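Local coordinates for protein Rho guanyl nucleotide exchange factor (Rom2), putative (Aspergillus fumigatus Af293, PDB 5O51) that probably acts, as a whole protein, as a Rho guanyl-nucleotide exchange factor; this chain is its CNH domain, a WD40-like beta-propeller, at residues 95-98 / 99-103; 27-30 / 31-34; 242-246 / 247-251; 56-59 / 60-63. All blocks are in the same frame, centred on the assembly; numbering follows the deposited sequence.

Contact 1 of 4, residues 95-98 / 99-103; sequences LAEG and QNSVA
Gly98 and Ser101 are the ends of a type I beta turn, with Gln99 and Asn100 at its corners. The turn closes through a backbone bond from Ser101 N to Gly98 O, 3.1 Å long and fairly straight at 157°. Just past the turn the chain enters a short 3-10 segment that starts at Val102. All of this lies in the surface loop between strands 84-89 and 107-110 of the CNH domain.

The side chains of Glu97, Ser101 and Ala103 come together beside the turn. The Glu97 chain is bent at chi2 (-49°), which brings its carboxylate to Ser101. Ser101 OG is close to two oxygens, lying 2.8 Å from Glu97 OE1 and 3.2 Å from Gly98 O. Torsion places OG between its own backbone N and carbonyl carbon (chi1 78°), where it can face both. Lys104 also packs on Glu97, and Glu91 touches Ala103. The methyl of Ala103 borders the same carboxylate oxygen: Ala103 CB is 3.6 Å from Glu97 OE1.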
# COMPACT_ATOMS: atom_id res chain seq x y z
N LEU A 95 6.86 -18.78 17.82
CA LEU A 95 7.28 -20.19 17.70
C LEU A 95 6.57 -21.07 18.74
O LEU A 95 5.95 -22.08 18.38
CB LEU A 95 8.80 -20.28 17.87
CG LEU A 95 9.59 -21.51 17.43
CD1 LEU A 95 9.17 -22.01 16.04
CD2 LEU A 95 11.06 -21.12 17.47
N ALA A 96 6.60 -20.63 20.00
CA ALA A 96 5.89 -21.26 21.13
C ALA A 96 4.39 -21.60 20.92
O ALA A 96 3.90 -22.52 21.57
CB ALA A 96 6.05 -20.41 22.38
N GLU A 97 3.67 -20.89 20.03
CA GLU A 97 2.23 -21.18 19.77
C GLU A 97 2.00 -22.39 18.85
O GLU A 97 2.62 -22.50 17.78
CB GLU A 97 1.49 -19.99 19.13
CG GLU A 97 1.30 -18.76 19.99
CD GLU A 97 0.73 -19.06 21.37
OE1 GLU A 97 -0.46 -19.43 21.49
OE2 GLU A 97 1.51 -18.93 22.34
N GLY A 98 1.07 -23.25 19.26
CA GLY A 98 0.65 -24.43 18.48
C GLY A 98 -0.62 -24.21 17.65
O GLY A 98 -1.33 -23.20 17.80
N GLN A 99 -0.91 -25.20 16.81
CA GLN A 99 -1.95 -25.15 15.75
C GLN A 99 -3.35 -24.76 16.21
O GLN A 99 -4.05 -24.10 15.46
CB GLN A 99 -2.01 -26.52 15.04
CG GLN A 99 -2.91 -26.63 13.80
CD GLN A 99 -2.96 -28.05 13.25
OE1 GLN A 99 -2.51 -29.00 13.90
NE2 GLN A 99 -3.52 -28.21 12.06
N ASN A 100 -3.78 -25.21 17.39
CA ASN A 100 -5.12 -24.87 17.90
C ASN A 100 -5.17 -23.76 18.93
O ASN A 100 -6.26 -23.41 19.37
CB ASN A 100 -5.82 -26.11 18.46
CG ASN A 100 -6.15 -27.14 17.38
OD1 ASN A 100 -6.38 -26.81 16.21
ND2 ASN A 100 -6.17 -28.40 17.78
N SER A 101 -4.02 -23.18 19.31
CA SER A 101 -3.98 -22.16 20.38
C SER A 101 -4.91 -20.96 20.09
O SER A 101 -5.10 -20.56 18.94
CB SER A 101 -2.56 -21.64 20.65
OG SER A 101 -2.19 -20.72 19.64
N VAL A 102 -5.49 -20.42 21.15
CA VAL A 102 -6.42 -19.31 21.05
C VAL A 102 -5.83 -18.01 20.42
O VAL A 102 -6.57 -17.23 19.83
CB VAL A 102 -7.10 -19.04 22.44
CG1 VAL A 102 -6.08 -18.56 23.48
CG2 VAL A 102 -8.27 -18.06 22.28
N ALA A 103 -4.51 -17.80 20.52
CA ALA A 103 -3.82 -16.72 19.77
C ALA A 103 -3.97 -16.73 18.23
O ALA A 103 -3.98 -15.68 17.61
CB ALA A 103 -2.34 -16.70 20.14

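Contact 2 of 4, residues 27-30 / 31-34; sequences PVDG and GRKL
Val28 and Lys33 form an antiparallel hydrogen-bonded pair. Val28 N gives a nearly straight bond of 2.8 Å to Lys33 O, and Lys33 N returns one to Val28 O. Val28 O takes a second bond, from Gly31 N at 3.0 Å. The two donors reach this oxygen from opposite faces of its carbonyl plane. Arg32 N bonds to Asp29 O and closes a type I' turn. Pro27 CA adds a CH contact to Lys33 O.

These bonds make the tight beta hairpin of strands 22-28 and 33-38, the first two strands of a four-stranded propeller blade. Arg32 and Lys33 both face Val28, which is a classic beta bulge. The backbones of Leu34 and Arg32 are bonded to Ser45 of strand 41-46 and to Arg47 just beyond it.

Charge gathers at the turn. The Arg32 chain folds at chi3 (-59°) and lays its guanidinium over the backbone. Asp29 O sits 3.0 Å from Arg32 CZ, above the centre of that plane. Asp29 OD1 makes a long salt bridge of 3.7 Å to Arg32 NH2, with the two planes almost perpendicular. Lys33 NZ is further off, 4.5 Å from Asp29 OD2, and has a weak, long ion pair with Glu46.

Apolar contact is thin. Pro27 CB meets Leu34 CD2 at 4.2 Å, and Val28 CG2 rests 4.0 Å from Lys33 CB.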
# COMPACT_ATOMS: atom_id res chain seq x y z
N PRO A 27 6.70 -6.15 7.17
CA PRO A 27 7.79 -6.42 8.11
C PRO A 27 7.29 -6.23 9.54
O PRO A 27 6.41 -5.46 9.72
CB PRO A 27 8.89 -5.39 7.73
CG PRO A 27 8.17 -4.31 7.02
CD PRO A 27 7.05 -5.03 6.27
N VAL A 28 7.79 -6.99 10.50
CA VAL A 28 7.41 -6.80 11.92
C VAL A 28 8.71 -6.87 12.73
O VAL A 28 9.77 -7.15 12.16
CB VAL A 28 6.40 -7.88 12.45
CG1 VAL A 28 5.18 -7.92 11.55
CG2 VAL A 28 7.03 -9.25 12.48
N ASP A 29 8.60 -6.62 14.04
CA ASP A 29 9.73 -6.80 14.96
C ASP A 29 10.88 -5.92 14.53
O ASP A 29 12.00 -6.40 14.29
CB ASP A 29 10.18 -8.29 14.97
CG ASP A 29 9.86 -9.00 16.28
OD1 ASP A 29 10.67 -8.85 17.24
OD2 ASP A 29 8.83 -9.74 16.31
N GLY A 30 10.58 -4.64 14.36
CA GLY A 30 11.53 -3.66 13.83
C GLY A 30 12.17 -4.04 12.53
O GLY A 30 13.33 -3.67 12.30
N GLY A 31 11.47 -4.76 11.65
CA GLY A 31 12.05 -5.08 10.34
C GLY A 31 12.93 -6.33 10.39
O GLY A 31 13.49 -6.78 9.39
N ARG A 32 13.00 -6.96 11.55
CA ARG A 32 13.80 -8.20 11.65
C ARG A 32 13.10 -9.48 11.16
O ARG A 32 13.77 -10.48 10.84
CB ARG A 32 14.30 -8.33 13.07
CG ARG A 32 15.31 -7.21 13.38
CD ARG A 32 15.81 -7.30 14.80
NE ARG A 32 14.76 -7.21 15.81
CZ ARG A 32 14.19 -6.08 16.27
NH1 ARG A 32 14.51 -4.86 15.78
NH2 ARG A 32 13.25 -6.18 17.22
N LYS A 33 11.78 -9.43 11.04
CA LYS A 33 11.06 -10.53 10.39
C LYS A 33 10.06 -10.05 9.31
O LYS A 33 9.49 -8.92 9.37
CB LYS A 33 10.31 -11.37 11.45
CG LYS A 33 11.18 -12.02 12.58
CD LYS A 33 10.21 -12.69 13.55
CE LYS A 33 10.85 -13.53 14.65
NZ LYS A 33 11.94 -12.79 15.31
N LEU A 34 9.80 -10.95 8.36
CA LEU A 34 8.86 -10.68 7.25
C LEU A 34 7.67 -11.61 7.33
O LEU A 34 7.84 -12.83 7.40
CB LEU A 34 9.56 -10.95 5.93
CG LEU A 34 10.79 -10.11 5.67
CD1 LEU A 34 11.45 -10.56 4.37
CD2 LEU A 34 10.47 -8.63 5.67

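Contact 3 of 4, residues 242-246 / 247-251; sequences LNYSD and FSFFV
Tyr244 and Phe247 meet edge to face. Phe247 CE1 lies over one face of the Tyr244 ring, toward its rim, 3.8 Å from Tyr244 CG; the planes are 61° apart. Phe249 meets the same tyrosine rim to rim, with Phe249 CE1 3.5 Å from Tyr244 CE1 and the planes only 17° apart. The three rings form an aromatic cluster. Leu242 CD1 extends this apolar side, 4.0 Å from Phe249 CE2 and 3.8 Å from Val251 CG1. Asp246 CB lies over the face of the Phe247 ring in a CH-pi contact.

Asn243 and Ser248 project to the other face of the sheet. Ser248 OG donates to Asn243 OD1 at 2.6 Å, tilted a little from the amide plane.

The frame is an antiparallel beta hairpin, strands 239-244 and 247-251, the middle pair of a four-stranded propeller blade. Leu242 and Phe249 exchange two backbone bonds. Tyr244 N gives a 3.0 Å bond to Phe247 O, and the return bond is weak.

Outside the hairpin, Phe221 of helix 220-224 packs edge-to-face with both Phe247 and Phe249, while Phe198 meets Tyr244. Ser248 OG is also bonded to Trp266 NE1, and Asn243 ND2 bonds weakly to His232 O.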
# COMPACT_ATOMS: atom_id res chain seq x y z
N LEU A 242 1.77 14.38 -5.95
CA LEU A 242 0.59 13.60 -6.32
C LEU A 242 0.93 12.64 -7.45
O LEU A 242 1.52 13.05 -8.46
CB LEU A 242 -0.49 14.56 -6.76
CG LEU A 242 -1.03 15.53 -5.66
CD1 LEU A 242 -2.15 16.37 -6.30
CD2 LEU A 242 -1.67 14.85 -4.47
N ASN A 243 0.59 11.37 -7.26
CA ASN A 243 0.97 10.28 -8.18
C ASN A 243 -0.29 9.53 -8.64
O ASN A 243 -1.04 8.94 -7.84
CB ASN A 243 1.97 9.29 -7.56
CG ASN A 243 3.26 9.95 -7.09
OD1 ASN A 243 4.15 10.31 -7.86
ND2 ASN A 243 3.38 10.07 -5.78
N TYR A 244 -0.54 9.62 -9.93
CA TYR A 244 -1.64 8.91 -10.59
C TYR A 244 -1.05 7.94 -11.66
O TYR A 244 0.15 8.05 -12.04
CB TYR A 244 -2.57 9.87 -11.28
CG TYR A 244 -3.12 11.13 -10.56
CD1 TYR A 244 -2.30 12.13 -10.16
CD2 TYR A 244 -4.50 11.33 -10.44
CE1 TYR A 244 -2.79 13.27 -9.56
CE2 TYR A 244 -5.01 12.47 -9.84
CZ TYR A 244 -4.15 13.46 -9.43
OH TYR A 244 -4.57 14.67 -8.85
N SER A 245 -1.87 7.00 -12.15
CA SER A 245 -1.37 6.04 -13.12
C SER A 245 -0.82 6.75 -14.36
O SER A 245 0.06 6.23 -15.00
CB SER A 245 -2.41 4.99 -13.52
OG SER A 245 -3.51 5.63 -14.19
N ASP A 246 -1.30 7.95 -14.70
CA ASP A 246 -0.86 8.59 -15.93
C ASP A 246 0.24 9.63 -15.77
O ASP A 246 1.00 9.88 -16.71
CB ASP A 246 -2.07 9.21 -16.67
CG ASP A 246 -2.98 8.13 -17.31
OD1 ASP A 246 -2.49 7.11 -17.85
OD2 ASP A 246 -4.20 8.29 -17.22
N PHE A 247 0.34 10.23 -14.59
CA PHE A 247 1.22 11.34 -14.41
C PHE A 247 1.50 11.61 -12.98
O PHE A 247 0.76 11.18 -12.13
CB PHE A 247 0.67 12.62 -15.09
CG PHE A 247 -0.84 12.73 -15.06
CD1 PHE A 247 -1.52 12.91 -13.87
CD2 PHE A 247 -1.57 12.74 -16.26
CE1 PHE A 247 -2.92 12.97 -13.86
CE2 PHE A 247 -2.94 12.85 -16.27
CZ PHE A 247 -3.63 12.96 -15.07
N SER A 248 2.58 12.36 -12.73
CA SER A 248 2.89 12.88 -11.42
C SER A 248 3.16 14.35 -11.49
O SER A 248 3.75 14.81 -12.46
CB SER A 248 4.06 12.12 -10.76
OG SER A 248 3.63 10.83 -10.37
N PHE A 249 2.74 15.08 -10.43
CA PHE A 249 3.12 16.47 -10.30
C PHE A 249 2.96 17.00 -8.85
O PHE A 249 2.38 16.34 -7.96
CB PHE A 249 2.27 17.30 -11.26
CG PHE A 249 0.80 17.18 -10.99
CD1 PHE A 249 0.08 16.16 -11.54
CD2 PHE A 249 0.19 18.04 -10.09
CE1 PHE A 249 -1.26 15.99 -11.23
CE2 PHE A 249 -1.13 17.91 -9.80
CZ PHE A 249 -1.87 16.90 -10.38
N PHE A 250 3.45 18.22 -8.63
CA PHE A 250 3.38 18.82 -7.26
C PHE A 250 2.20 19.80 -7.07
O PHE A 250 1.87 20.58 -8.00
CB PHE A 250 4.66 19.57 -6.99
CG PHE A 250 5.84 18.74 -6.83
CD1 PHE A 250 6.13 18.18 -5.59
CD2 PHE A 250 6.75 18.57 -7.88
CE1 PHE A 250 7.24 17.38 -5.43
CE2 PHE A 250 7.86 17.80 -7.71
CZ PHE A 250 8.11 17.19 -6.49
N VAL A 251 1.63 19.84 -5.87
CA VAL A 251 0.71 20.96 -5.47
C VAL A 251 1.13 21.58 -4.14
O VAL A 251 2.00 21.01 -3.43
CB VAL A 251 -0.78 20.62 -5.40
CG1 VAL A 251 -1.29 20.09 -6.72
CG2 VAL A 251 -1.11 19.69 -4.26

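Contact 4 of 4, residues 56-59 / 60-63; sequences PRRV and LDAS
Arg58 and Asp61 are joined by a salt bridge three residues apart along the chain. From CB the Arg58 chain runs with CG opposite its backbone N (chi1 167°), along the strand toward Asp61. Arg58 CG passes 3.9 Å from Asp61 OD1. CD comes closer to this oxygen, with Arg58 CD 3.4 Å from Asp61 OD1. A bend at chi3 (-72°) then turns the chain at NE, and Arg58 NE is 4.0 Å from Asp61 OD1. Arg58 CZ is 3.8 Å from Asp61 OD1. At the tip Arg58 NH1 bonds to Asp61 OD1 at 2.9 Å. The carboxylate oxygen is met from above its own plane, and the guanidinium and carboxylate planes are 63° apart. The same NH1 lies 3.9 Å from Leu60 O. The other end nitrogen, NH2, is bonded to Ser40 OG, which gives the guanidinium a second hold and would limit its rotation.

Val59 and Leu60 come between the two in sequence, their side chains on the other side of the strand. Val59 CG2 is 4.3 Å from Leu60 CG. Val59 packs on Ile42 and Ile44 of strand 41-46, and Val59 O accepts a bond from Lys104 NZ. Val59 and Leu60 both face Ile42, and both bond to its backbone. This is a classic beta bulge in strand 57-61, the last strand of a four-stranded antiparallel propeller blade.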
# COMPACT_ATOMS: atom_id res chain seq x y z
N PRO A 56 10.79 -20.04 5.18
CA PRO A 56 9.67 -19.44 5.89
C PRO A 56 8.80 -20.56 6.55
O PRO A 56 8.70 -21.63 5.98
CB PRO A 56 8.88 -18.75 4.78
CG PRO A 56 9.87 -18.56 3.69
CD PRO A 56 10.84 -19.66 3.77
N ARG A 57 8.13 -20.29 7.66
CA ARG A 57 7.22 -21.30 8.30
C ARG A 57 5.78 -20.85 8.36
O ARG A 57 5.49 -19.67 8.51
CB ARG A 57 7.70 -21.65 9.71
CG ARG A 57 8.03 -20.52 10.62
CD ARG A 57 8.36 -21.02 12.06
NE ARG A 57 8.14 -19.90 12.96
CZ ARG A 57 7.01 -19.63 13.61
NH1 ARG A 57 6.02 -20.51 13.65
NH2 ARG A 57 6.91 -18.51 14.31
N ARG A 58 4.89 -21.79 8.18
CA ARG A 58 3.48 -21.52 8.10
C ARG A 58 3.04 -21.18 9.49
O ARG A 58 3.38 -21.91 10.46
CB ARG A 58 2.73 -22.74 7.58
CG ARG A 58 1.22 -22.71 7.75
CD ARG A 58 0.59 -23.97 7.14
NE ARG A 58 0.62 -23.97 5.69
CZ ARG A 58 -0.30 -23.45 4.88
NH1 ARG A 58 -1.38 -22.88 5.38
NH2 ARG A 58 -0.14 -23.47 3.54
N VAL A 59 2.28 -20.10 9.61
CA VAL A 59 1.79 -19.66 10.93
C VAL A 59 0.30 -19.55 11.02
O VAL A 59 -0.24 -19.66 12.12
CB VAL A 59 2.34 -18.31 11.44
CG1 VAL A 59 3.79 -18.47 11.83
CG2 VAL A 59 2.07 -17.12 10.46
N LEU A 60 -0.35 -19.22 9.94
CA LEU A 60 -1.81 -19.20 9.96
C LEU A 60 -2.34 -19.85 8.70
O LEU A 60 -1.75 -19.66 7.60
CB LEU A 60 -2.35 -17.80 10.07
CG LEU A 60 -2.11 -17.13 11.42
CD1 LEU A 60 -2.24 -15.61 11.32
CD2 LEU A 60 -3.02 -17.73 12.47
N ASP A 61 -3.41 -20.67 8.84
CA ASP A 61 -4.15 -21.11 7.65
C ASP A 61 -5.15 -20.00 7.35
O ASP A 61 -5.78 -19.46 8.26
CB ASP A 61 -4.86 -22.46 7.84
CG ASP A 61 -3.87 -23.59 8.18
OD1 ASP A 61 -2.63 -23.46 7.92
OD2 ASP A 61 -4.35 -24.60 8.70
N ALA A 62 -5.31 -19.70 6.10
CA ALA A 62 -6.17 -18.57 5.66
C ALA A 62 -5.93 -18.52 4.22
O ALA A 62 -4.78 -18.69 3.79
CB ALA A 62 -5.82 -17.24 6.29
N SER A 63 -6.98 -18.25 3.48
CA SER A 63 -6.94 -18.39 2.07
C SER A 63 -7.21 -17.07 1.39
O SER A 63 -7.86 -16.23 1.97
CB SER A 63 -7.94 -19.51 1.67
OG SER A 63 -9.17 -18.98 1.25

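In the fold
Contact 3 is the buried one. It holds the middle hairpin of its blade with aromatic and apolar side chains, and its polar pair is itself buried. Contacts 2 and 4 are partly buried and belong to one four-stranded sheet, at its first hairpin and its last strand. Each has a classic beta bulge and an arginine-aspartate salt bridge, long in contact 2 and short in contact 4. Contact 1 lies at the surface, in a loop of the next blade, and relies on a turn and polar atoms. It touches contact 4, where Arg57 packs against Leu95. Contact 3 lies across the propeller, its centre about 45 Å from that of contact 1.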